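Local coordinates for protein adenylyl-sulfate kinase 1, chloroplastic (Arabidopsis thaliana, PDB 3UIE) that phosphorylates the 3'-hydroxyl of adenosine 5'-phosphosulfate with ATP, making the activated sulfate 3'-phosphoadenylyl sulfate in the plant chloroplast, at residues K146-G151 with T157-P162. Numbering follows the deposited sequence.
With ADX (adenosine-5'-phosphosulfate), chain D.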
loop_
_atom_site.group_PDB
_atom_site.type_symbol
_atom_site.label_atom_id
_atom_site.label_comp_id
_atom_site.label_asym_id
_atom_site.label_seq_id
_atom_site.Cartn_x
_atom_site.Cartn_y
_atom_site.Cartn_z
ATOM N N LYS A 146 -19.965 24.773 6.721
ATOM C CA LYS A 146 -21.119 25.610 6.386
ATOM C C LYS A 146 -22.131 24.846 5.529
ATOM O O LYS A 146 -23.342 24.983 5.710
ATOM C CB LYS A 146 -20.687 26.913 5.710
ATOM C CG LYS A 146 -19.853 26.714 4.468
ATOM C CD LYS A 146 -19.245 28.027 3.991
ATOM C CE LYS A 146 -18.242 28.576 4.996
ATOM N NZ LYS A 146 -17.490 29.738 4.448
ATOM N N LEU A 147 -21.631 24.029 4.608
ATOM C CA LEU A 147 -22.500 23.193 3.781
ATOM C C LEU A 147 -23.212 22.163 4.663
ATOM O O LEU A 147 -24.398 21.886 4.479
ATOM C CB LEU A 147 -21.689 22.504 2.682
ATOM C CG LEU A 147 -21.189 23.408 1.554
ATOM C CD1 LEU A 147 -20.075 22.753 0.764
ATOM C CD2 LEU A 147 -22.338 23.786 0.633
ATOM N N ALA A 148 -22.487 21.611 5.634
ATOM C CA ALA A 148 -23.070 20.664 6.582
ATOM C C ALA A 148 -24.146 21.316 7.453
ATOM O O ALA A 148 -25.227 20.752 7.640
ATOM C CB ALA A 148 -21.980 20.048 7.458
ATOM N N ARG A 149 -23.835 22.487 8.003
ATOM C CA ARG A 149 -24.788 23.237 8.825
ATOM C C ARG A 149 -26.048 23.564 8.031
ATOM O O ARG A 149 -27.152 23.575 8.575
ATOM C CB ARG A 149 -24.161 24.538 9.332
ATOM C CG ARG A 149 -23.038 24.364 10.332
ATOM C CD ARG A 149 -23.550 23.817 11.644
ATOM N NE ARG A 149 -22.556 23.928 12.711
ATOM C CZ ARG A 149 -22.729 23.458 13.942
ATOM N NH1 ARG A 149 -23.855 22.838 14.261
ATOM N NH2 ARG A 149 -21.776 23.602 14.855
ATOM N N ALA A 150 -25.872 23.839 6.745
ATOM C CA ALA A 150 -26.988 24.203 5.877
ATOM C C ALA A 150 -27.716 22.985 5.293
ATOM O O ALA A 150 -28.600 23.130 4.443
ATOM C CB ALA A 150 -26.510 25.126 4.766
ATOM N N GLY A 151 -27.340 21.789 5.741
ATOM C CA GLY A 151 -28.020 20.571 5.327
ATOM C C GLY A 151 -27.696 20.057 3.931
ATOM O O GLY A 151 -28.302 19.095 3.461
ATOM N N THR A 157 -19.018 14.638 9.954
ATOM C CA THR A 157 -18.335 14.424 11.226
ATOM C C THR A 157 -18.269 15.681 12.095
ATOM O O THR A 157 -17.806 16.726 11.651
ATOM C CB THR A 157 -16.907 13.889 10.984
ATOM O OG1 THR A 157 -16.988 12.627 10.319
ATOM C CG2 THR A 157 -16.163 13.697 12.301
ATOM N N GLY A 158 -18.732 15.568 13.338
ATOM C CA GLY A 158 -18.656 16.664 14.288
ATOM C C GLY A 158 -19.939 17.481 14.306
ATOM O O GLY A 158 -20.163 18.282 15.213
ATOM N N ILE A 159 -20.787 17.251 13.307
ATOM C CA ILE A 159 -22.050 17.968 13.169
ATOM C C ILE A 159 -23.217 16.994 13.302
ATOM O O ILE A 159 -24.022 17.104 14.223
ATOM C CB ILE A 159 -22.148 18.676 11.801
ATOM C CG1 ILE A 159 -21.039 19.719 11.659
ATOM C CG2 ILE A 159 -23.539 19.299 11.599
ATOM C CD1 ILE A 159 -21.018 20.743 12.753
ATOM N N ASP A 160 -23.284 16.032 12.383
ATOM C CA ASP A 160 -24.375 15.057 12.332
ATOM C C ASP A 160 -23.866 13.617 12.382
ATOM O O ASP A 160 -24.608 12.673 12.104
ATOM C CB ASP A 160 -25.220 15.274 11.076
ATOM C CG ASP A 160 -26.012 16.567 11.127
ATOM O OD1 ASP A 160 -26.067 17.291 10.108
ATOM O OD2 ASP A 160 -26.578 16.861 12.200
ATOM N N ASP A 161 -22.594 13.456 12.735
ATOM C CA ASP A 161 -21.995 12.136 12.907
ATOM C C ASP A 161 -20.913 12.260 13.972
ATOM O O ASP A 161 -20.254 13.293 14.071
ATOM C CB ASP A 161 -21.409 11.624 11.591
ATOM C CG ASP A 161 -21.267 10.107 11.564
ATOM O OD1 ASP A 161 -22.279 9.402 11.766
ATOM O OD2 ASP A 161 -20.140 9.616 11.351
ATOM N N PRO A 162 -20.748 11.223 14.802
ATOM C CA PRO A 162 -19.849 11.416 15.946
ATOM C C PRO A 162 -18.365 11.358 15.589
ATOM O O PRO A 162 -17.971 10.638 14.673
ATOM C CB PRO A 162 -20.223 10.260 16.883
ATOM C CG PRO A 162 -20.808 9.218 15.993
ATOM C CD PRO A 162 -21.496 9.957 14.879
HETATM S SB ADX D . -13.092 9.171 7.107
HETATM O O1B ADX D . -13.589 8.131 6.251
HETATM O O2B ADX D . -14.108 9.456 8.146
HETATM O O3B ADX D . -11.843 8.767 7.784
HETATM P PA ADX D . -11.676 10.774 5.332
HETATM O O1A ADX D . -11.317 9.560 4.516
HETATM O O2A ADX D . -10.464 11.374 6.027
HETATM O O3A ADX D . -12.873 10.449 6.336
HETATM O "O5'" ADX D . -12.285 11.831 4.333
HETATM C "C5'" ADX D . -12.466 13.150 4.753
HETATM C "C4'" ADX D . -12.504 14.140 3.709
HETATM O "O4'" ADX D . -13.650 13.919 2.894
HETATM C "C3'" ADX D . -12.643 15.484 4.325
HETATM O "O3'" ADX D . -11.586 16.282 3.894
HETATM C "C2'" ADX D . -13.812 16.050 3.788
HETATM O "O2'" ADX D . -13.381 17.084 2.969
HETATM C "C1'" ADX D . -14.462 15.054 2.910
HETATM N N9 ADX D . -15.824 14.795 3.292
HETATM C C8 ADX D . -16.882 14.718 2.452
HETATM N N7 ADX D . -17.975 14.382 3.160
HETATM C C5 ADX D . -17.610 14.245 4.452
HETATM C C6 ADX D . -18.300 13.919 5.636
HETATM N N6 ADX D . -19.698 13.632 5.591
HETATM N N1 ADX D . -17.632 13.874 6.816
HETATM C C2 ADX D . -16.314 14.132 6.860
HETATM N N3 ADX D . -15.623 14.446 5.740
HETATM C C4 ADX D . -16.236 14.506 4.537
#
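Ile159 reaches from the loop 157-162 to the last turn of helix 144-149 and supplies nearly all of the loop's side of the contact. From CB, which points toward the helix, the chain divides: CG2 stands anti to the backbone N, while CG1 lies beside that N (chi1 -62°) and passes the methyl of Ala148, Ala148 CB to Ile159 CG1 4.3 Å. A small residue here suits the close approach of the loop; Ala148 CA and Ile159 CA are 7.2 Å apart. At the tip, Ile159 CD1 sits over the centre of the Arg149 guanidinium, 3.4 Å from Arg149 CZ, so a methyl covers one flat face. Arg149 starts out away from the loop; the bend at chi2 (-68°) brings its end back, and NE forms a salt bridge with Glu137, which probably helps hold the guanidinium flat beneath the methyl. Gly151 is the C-prime residue, at a positive phi that glycine adopts easily; Gly151 N bonds to Ala148 O and Lys152 N to Leu147 O, completing the Schellman motif. Thr157 N lies 3.5 Å from N1 of the bound adenosine-5'-phosphosulfate. The arrangement thus joins a Schellman-ended helix to the loop bordering the APS pocket of this P-loop kinase.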